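Crov588 (Cafeteriavirus, PDB 6NYR) is of unknown function but folds as a leucine-rich-repeat protein of FNIP repeats whose long solenoid curves round into a nearly closed ring. Local coordinates at residues 36-41 against 55-60; 64-69 against 83-88. All coordinates share one frame; numbering follows the deposited sequence.

Interaction 1. Residues 36-41 against 55-60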
loop_
_atom_site.group_PDB
_atom_site.type_symbol
_atom_site.label_atom_id
_atom_site.label_comp_id
_atom_site.label_asym_id
_atom_site.label_seq_id
_atom_site.Cartn_x
_atom_site.Cartn_y
_atom_site.Cartn_z
ATOM N N ILE A 36 7.923 -7.259 22.922
ATOM C CA ILE A 36 9.215 -6.729 22.509
ATOM C C ILE A 36 9.471 -7.221 21.093
ATOM O O ILE A 36 9.291 -8.410 20.802
ATOM C CB ILE A 36 10.355 -7.165 23.445
ATOM C CG1 ILE A 36 10.183 -6.539 24.826
ATOM C CG2 ILE A 36 11.700 -6.774 22.840
ATOM C CD1 ILE A 36 11.152 -7.074 25.861
ATOM N N GLU A 37 9.886 -6.314 20.216
ATOM C CA GLU A 37 10.313 -6.663 18.867
ATOM C C GLU A 37 11.811 -6.415 18.756
ATOM O O GLU A 37 12.268 -5.276 18.904
ATOM C CB GLU A 37 9.558 -5.854 17.815
ATOM C CG GLU A 37 8.113 -6.277 17.617
ATOM C CD GLU A 37 7.441 -5.530 16.481
ATOM O OE1 GLU A 37 8.066 -4.596 15.934
ATOM O OE2 GLU A 37 6.295 -5.882 16.130
ATOM N N PHE A 38 12.567 -7.478 18.520
ATOM C CA PHE A 38 13.993 -7.383 18.257
ATOM C C PHE A 38 14.241 -7.386 16.753
ATOM O O PHE A 38 13.395 -7.806 15.957
ATOM C CB PHE A 38 14.744 -8.536 18.920
ATOM C CG PHE A 38 14.821 -8.428 20.419
ATOM C CD1 PHE A 38 15.689 -7.527 21.018
ATOM C CD2 PHE A 38 14.033 -9.228 21.228
ATOM C CE1 PHE A 38 15.768 -7.427 22.396
ATOM C CE2 PHE A 38 14.107 -9.132 22.609
ATOM C CZ PHE A 38 14.974 -8.229 23.192
ATOM N N GLY A 39 15.417 -6.898 16.369
ATOM C CA GLY A 39 15.727 -6.705 14.968
ATOM C C GLY A 39 16.814 -7.611 14.432
ATOM O O GLY A 39 17.051 -8.700 14.964
ATOM N N GLU A 40 17.489 -7.159 13.373
ATOM C CA GLU A 40 18.474 -8.000 12.707
ATOM C C GLU A 40 19.694 -8.226 13.590
ATOM O O GLU A 40 20.134 -9.365 13.781
ATOM C CB GLU A 40 18.901 -7.352 11.386
ATOM C CG GLU A 40 19.639 -8.281 10.435
ATOM C CD GLU A 40 20.052 -7.597 9.142
ATOM O OE1 GLU A 40 20.122 -6.348 9.113
ATOM O OE2 GLU A 40 20.312 -8.311 8.148
ATOM N N LYS A 41 20.242 -7.154 14.155
ATOM C CA LYS A 41 21.571 -7.211 14.746
ATOM C C LYS A 41 21.591 -7.669 16.197
ATOM O O LYS A 41 22.668 -8.017 16.697
ATOM C CB LYS A 41 22.242 -5.835 14.643
ATOM C CG LYS A 41 22.579 -5.410 13.219
ATOM C CD LYS A 41 23.711 -6.255 12.645
ATOM C CE LYS A 41 24.154 -5.748 11.276
ATOM N NZ LYS A 41 25.334 -6.501 10.757
ATOM N N LYS A 55 4.701 -10.268 27.310
ATOM C CA LYS A 55 4.194 -11.608 27.052
ATOM C C LYS A 55 4.512 -12.108 25.655
ATOM O O LYS A 55 4.256 -13.282 25.362
ATOM C CB LYS A 55 2.674 -11.619 27.282
ATOM C CG LYS A 55 2.288 -11.050 28.649
ATOM C CD LYS A 55 0.931 -11.535 29.136
ATOM C CE LYS A 55 -0.185 -11.002 28.246
ATOM N NZ LYS A 55 -0.217 -9.505 28.242
ATOM N N VAL A 56 5.076 -11.260 24.799
ATOM C CA VAL A 56 5.353 -11.585 23.408
ATOM C C VAL A 56 6.761 -11.107 23.087
ATOM O O VAL A 56 7.097 -9.944 23.338
ATOM C CB VAL A 56 4.332 -10.929 22.458
ATOM C CG1 VAL A 56 4.649 -11.278 21.011
ATOM C CG2 VAL A 56 2.914 -11.348 22.829
ATOM N N ILE A 57 7.579 -11.995 22.529
ATOM C CA ILE A 57 8.932 -11.659 22.092
ATOM C C ILE A 57 9.036 -12.051 20.624
ATOM O O ILE A 57 9.109 -13.242 20.294
ATOM C CB ILE A 57 10.009 -12.358 22.936
ATOM C CG1 ILE A 57 9.942 -11.857 24.385
ATOM C CG2 ILE A 57 11.391 -12.109 22.351
ATOM C CD1 ILE A 57 10.927 -12.519 25.326
ATOM N N LYS A 58 9.048 -11.054 19.747
ATOM C CA LYS A 58 9.116 -11.248 18.304
ATOM C C LYS A 58 10.500 -10.837 17.825
ATOM O O LYS A 58 10.944 -9.717 18.093
ATOM C CB LYS A 58 8.024 -10.429 17.604
ATOM C CG LYS A 58 7.794 -10.790 16.144
ATOM C CD LYS A 58 8.705 -10.012 15.212
ATOM C CE LYS A 58 8.338 -10.254 13.750
ATOM N NZ LYS A 58 7.192 -9.417 13.294
ATOM N N PHE A 59 11.191 -11.748 17.139
ATOM C CA PHE A 59 12.588 -11.520 16.785
ATOM C C PHE A 59 12.802 -10.996 15.371
ATOM O O PHE A 59 13.805 -10.320 15.128
ATOM C CB PHE A 59 13.400 -12.813 16.956
ATOM C CG PHE A 59 13.971 -12.995 18.335
ATOM C CD1 PHE A 59 15.148 -12.365 18.698
ATOM C CD2 PHE A 59 13.335 -13.802 19.264
ATOM C CE1 PHE A 59 15.674 -12.525 19.963
ATOM C CE2 PHE A 59 13.861 -13.966 20.532
ATOM C CZ PHE A 59 15.032 -13.327 20.880
ATOM N N GLY A 60 11.906 -11.269 14.432
ATOM C CA GLY A 60 12.123 -10.811 13.072
ATOM C C GLY A 60 12.984 -11.772 12.280
ATOM O O GLY A 60 14.064 -12.162 12.732
#
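Lys58 O is approached by two donors of the neighbouring strand: Phe38 N gives it a hydrogen bond of 2.8 Å, and the CA-H of Glu37 adds a weaker contact. Two residues before Phe38, Ile36 O is used in the same double way, taking the amide of Lys58 at 2.9 Å in a nearly straight bond (169° at the hydrogen) and the CA-H of Ile57 beside it. Ile36 N completes the set by donating to Val56 O at 2.8 Å. These bonds join strands 35-37 and 56-58 in parallel register, Ile36 beside Ile57 and Glu37 beside Lys58.

The same register lines up the aromatic pair that follows. Phe38 and Phe59 lie side by side and point the same way, their planes 23° apart but slid so far that the rings hardly overlap, with centroids separated by 5.3 Å. Contact is made by Phe38 CD2 over one face of the Phe59 ring, 3.9 Å from CE1, while Phe38 CB touches CD1. The rotation of Ile57 sets its CG2 branch against the edge of Phe38 at CE2 (4.0 Å), and Ile36 CG2 sits over a face of that ring. Phe13 and Phe42 add further aromatic neighbours to Phe38, as Phe65 and Tyr81 do to Phe59.

On the other side of the strands, Glu37 CG meets Lys58 CB as the two chains cross. Their charged ends stay apart, OE2 and NZ 4.6 Å from each other; OE1 is bonded to Thr12 instead. At Gly60 phi is 85°, and a CB there would be pressed against Phe59 O, which by itself calls for glycine. The chemistry thus divides by face: backbone bonds set the spacing of successive coils, slid aromatic rings and isoleucine branches pack on the face of Ile36 and Ile57, and the opposite charges of Glu37 and Lys58 probably add only a modest attraction on theirs.

Interaction 2. Residues 64-69 against 83-88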
loop_
_atom_site.group_PDB
_atom_site.type_symbol
_atom_site.label_atom_id
_atom_site.label_comp_id
_atom_site.label_asym_id
_atom_site.label_seq_id
_atom_site.Cartn_x
_atom_site.Cartn_y
_atom_site.Cartn_z
ATOM N N GLU A 64 19.938 -12.087 13.926
ATOM C CA GLU A 64 21.224 -12.746 14.132
ATOM C C GLU A 64 21.353 -13.364 15.524
ATOM O O GLU A 64 22.459 -13.741 15.926
ATOM C CB GLU A 64 22.351 -11.732 13.908
ATOM C CG GLU A 64 22.341 -11.101 12.520
ATOM C CD GLU A 64 23.563 -10.241 12.246
ATOM O OE1 GLU A 64 24.465 -10.184 13.108
ATOM O OE2 GLU A 64 23.626 -9.624 11.160
ATOM N N PHE A 65 20.247 -13.490 16.253
ATOM C CA PHE A 65 20.262 -14.024 17.608
ATOM C C PHE A 65 20.481 -15.533 17.603
ATOM O O PHE A 65 19.755 -16.275 16.935
ATOM C CB PHE A 65 18.932 -13.674 18.289
ATOM C CG PHE A 65 18.769 -14.237 19.668
ATOM C CD1 PHE A 65 19.361 -13.617 20.751
ATOM C CD2 PHE A 65 17.999 -15.369 19.883
ATOM C CE1 PHE A 65 19.205 -14.122 22.026
ATOM C CE2 PHE A 65 17.838 -15.880 21.157
ATOM C CZ PHE A 65 18.442 -15.252 22.232
ATOM N N ASN A 66 21.499 -15.984 18.353
ATOM C CA ASN A 66 21.658 -17.406 18.668
ATOM C C ASN A 66 22.337 -17.529 20.036
ATOM O O ASN A 66 23.515 -17.868 20.161
ATOM C CB ASN A 66 22.450 -18.174 17.605
ATOM C CG ASN A 66 22.372 -19.688 17.804
ATOM O OD1 ASN A 66 21.536 -20.180 18.569
ATOM N ND2 ASN A 66 23.239 -20.426 17.115
ATOM N N LYS A 67 21.579 -17.241 21.088
ATOM C CA LYS A 67 22.019 -17.465 22.456
ATOM C C LYS A 67 21.198 -18.590 23.075
ATOM O O LYS A 67 20.017 -18.761 22.757
ATOM C CB LYS A 67 21.872 -16.198 23.310
ATOM C CG LYS A 67 22.666 -15.003 22.817
ATOM C CD LYS A 67 24.151 -15.310 22.739
ATOM C CE LYS A 67 24.955 -14.056 22.441
ATOM N NZ LYS A 67 26.381 -14.366 22.144
ATOM N N ASP A 68 21.825 -19.359 23.965
ATOM C CA ASP A 68 21.072 -20.334 24.745
ATOM C C ASP A 68 20.036 -19.606 25.592
ATOM O O ASP A 68 20.336 -18.591 26.224
ATOM C CB ASP A 68 22.003 -21.164 25.625
ATOM C CG ASP A 68 22.910 -22.068 24.814
ATOM O OD1 ASP A 68 23.570 -21.568 23.878
ATOM O OD2 ASP A 68 22.957 -23.283 25.110
ATOM N N VAL A 69 18.808 -20.112 25.574
ATOM C CA VAL A 69 17.670 -19.476 26.227
ATOM C C VAL A 69 16.963 -20.544 27.048
ATOM O O VAL A 69 16.325 -21.441 26.484
ATOM C CB VAL A 69 16.712 -18.839 25.214
ATOM C CG1 VAL A 69 15.522 -18.214 25.917
ATOM C CG2 VAL A 69 17.443 -17.797 24.367
ATOM N N ILE A 83 16.296 -16.569 11.923
ATOM C CA ILE A 83 16.952 -17.436 10.952
ATOM C C ILE A 83 18.174 -18.138 11.524
ATOM O O ILE A 83 18.509 -19.248 11.091
ATOM C CB ILE A 83 17.324 -16.608 9.709
ATOM C CG1 ILE A 83 17.789 -17.513 8.566
ATOM C CG2 ILE A 83 18.434 -15.607 10.045
ATOM C CD1 ILE A 83 16.663 -18.262 7.895
ATOM N N TYR A 84 18.863 -17.526 12.478
ATOM C CA TYR A 84 20.121 -18.062 12.976
ATOM C C TYR A 84 19.978 -18.808 14.300
ATOM O O TYR A 84 20.975 -19.328 14.811
ATOM C CB TYR A 84 21.138 -16.922 13.129
ATOM C CG TYR A 84 21.796 -16.469 11.841
ATOM C CD1 TYR A 84 22.386 -17.388 10.975
ATOM C CD2 TYR A 84 21.837 -15.125 11.494
ATOM C CE1 TYR A 84 22.997 -16.978 9.800
ATOM C CE2 TYR A 84 22.445 -14.707 10.315
ATOM C CZ TYR A 84 23.021 -15.635 9.477
ATOM O OH TYR A 84 23.625 -15.218 8.313
ATOM N N LYS A 85 18.770 -18.896 14.852
ATOM C CA LYS A 85 18.576 -19.487 16.169
ATOM C C LYS A 85 18.458 -21.004 16.081
ATOM O O LYS A 85 17.684 -21.533 15.279
ATOM C CB LYS A 85 17.324 -18.904 16.824
ATOM C CG LYS A 85 17.003 -19.462 18.205
ATOM C CD LYS A 85 18.106 -19.152 19.211
ATOM C CE LYS A 85 17.692 -19.544 20.628
ATOM N NZ LYS A 85 18.271 -20.844 21.075
ATOM N N ASN A 86 19.232 -21.695 16.912
ATOM C CA ASN A 86 19.153 -23.137 17.090
ATOM C C ASN A 86 18.497 -23.449 18.430
ATOM O O ASN A 86 18.282 -22.566 19.265
ATOM C CB ASN A 86 20.552 -23.762 17.019
ATOM C CG ASN A 86 20.521 -25.232 16.646
ATOM O OD1 ASN A 86 19.484 -25.889 16.732
ATOM N ND2 ASN A 86 21.667 -25.756 16.226
ATOM N N HIS A 87 18.173 -24.725 18.632
ATOM C CA HIS A 87 17.671 -25.183 19.917
ATOM C C HIS A 87 18.255 -26.551 20.242
ATOM O O HIS A 87 18.469 -27.387 19.360
ATOM C CB HIS A 87 16.131 -25.299 19.953
ATOM C CG HIS A 87 15.416 -24.012 19.687
ATOM N ND1 HIS A 87 15.362 -22.984 20.606
ATOM C CD2 HIS A 87 14.715 -23.590 18.610
ATOM C CE1 HIS A 87 14.669 -21.981 20.099
ATOM N NE2 HIS A 87 14.262 -22.324 18.890
ATOM N N SER A 88 18.500 -26.777 21.532
ATOM C CA SER A 88 18.630 -28.120 22.078
ATOM C C SER A 88 17.269 -28.551 22.619
ATOM O O SER A 88 16.405 -27.717 22.909
ATOM C CB SER A 88 19.678 -28.175 23.190
ATOM O OG SER A 88 19.131 -27.754 24.422
HETATM O O HOH W 1 17.968 -15.533 15.071
HETATM O O HOH W 2 23.559 -19.962 14.528
#
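Phe65 and Lys85 run side by side in the same direction, the aliphatic part of the lysine passing obliquely by the ring, with CE 3.7 Å from Phe65 CE2 and CD also close. Val69 CG2 lies at the edge of the ring, in its plane, and also approaches Lys85 CE, while Lys67 N stands over the centre of one ring face. The lysine bends at chi2 (63°) and again at chi4, which brings NZ to Lys67 O for a weak hydrogen bond of 3.2 Å. NZ also forms a salt bridge with Glu91, and the lysine a cation-pi contact with Tyr81, which probably offset the cost of burying the charge.

Asn66 crosses Lys85 at about a right angle. Its OD1 accepts the amide of Asn86 at 3.2 Å; the bond is straight at the hydrogen (176°), yet the donor stands well above the carbonyl plane instead of on a lone pair. On the amide's other branch, ND2 reaches a water weakly, and that water donates to Tyr84 O at 2.7 Å. A second water donates to Phe65 O and weakly accepts from Tyr84 N.

Toward solvent, Glu64 and Tyr84 extend alongside each other. The edge of the phenol ring faces the glutamate backbone, CD2 being 3.6 Å from Glu64 CA, and the carboxylate is turned almost perpendicular to the ring plane (84°). Neither segment has regular secondary structure; an asparagine hydrogen bond, bridging waters and a phenylalanine ring against a lysine chain join them. The asparagine bond recurs from coil to coil: Asn43 OD1 takes Asn66 N just as Asn66 OD1 takes Asn86 N, with Lys85 in the phenylalanine place before Asn86, an asparagine run as in leucine-rich-repeat solenoids.

Interactions 1 and 2 hold consecutive coils together: 55-60 and 64-69 follow one another in the same coil, which interaction 1 joins to the coil before and interaction 2 to the coil after. In 36-41 against 55-60 two short strands meet and regular backbone bonds do the polar work; in 64-69 against 83-88, farther from the centre of the ring, loops meet and side chains and waters take over. Both are partly buried, with phenylalanines inside; in interaction 2 Tyr84 lies at the surface and a lysine is buried. They adjoin directly: Phe59 packs on Phe65, Glu40 O probably accepts a hydrogen bond from Glu64 N, and Lys41 and Glu64 form a long, weak ion pair.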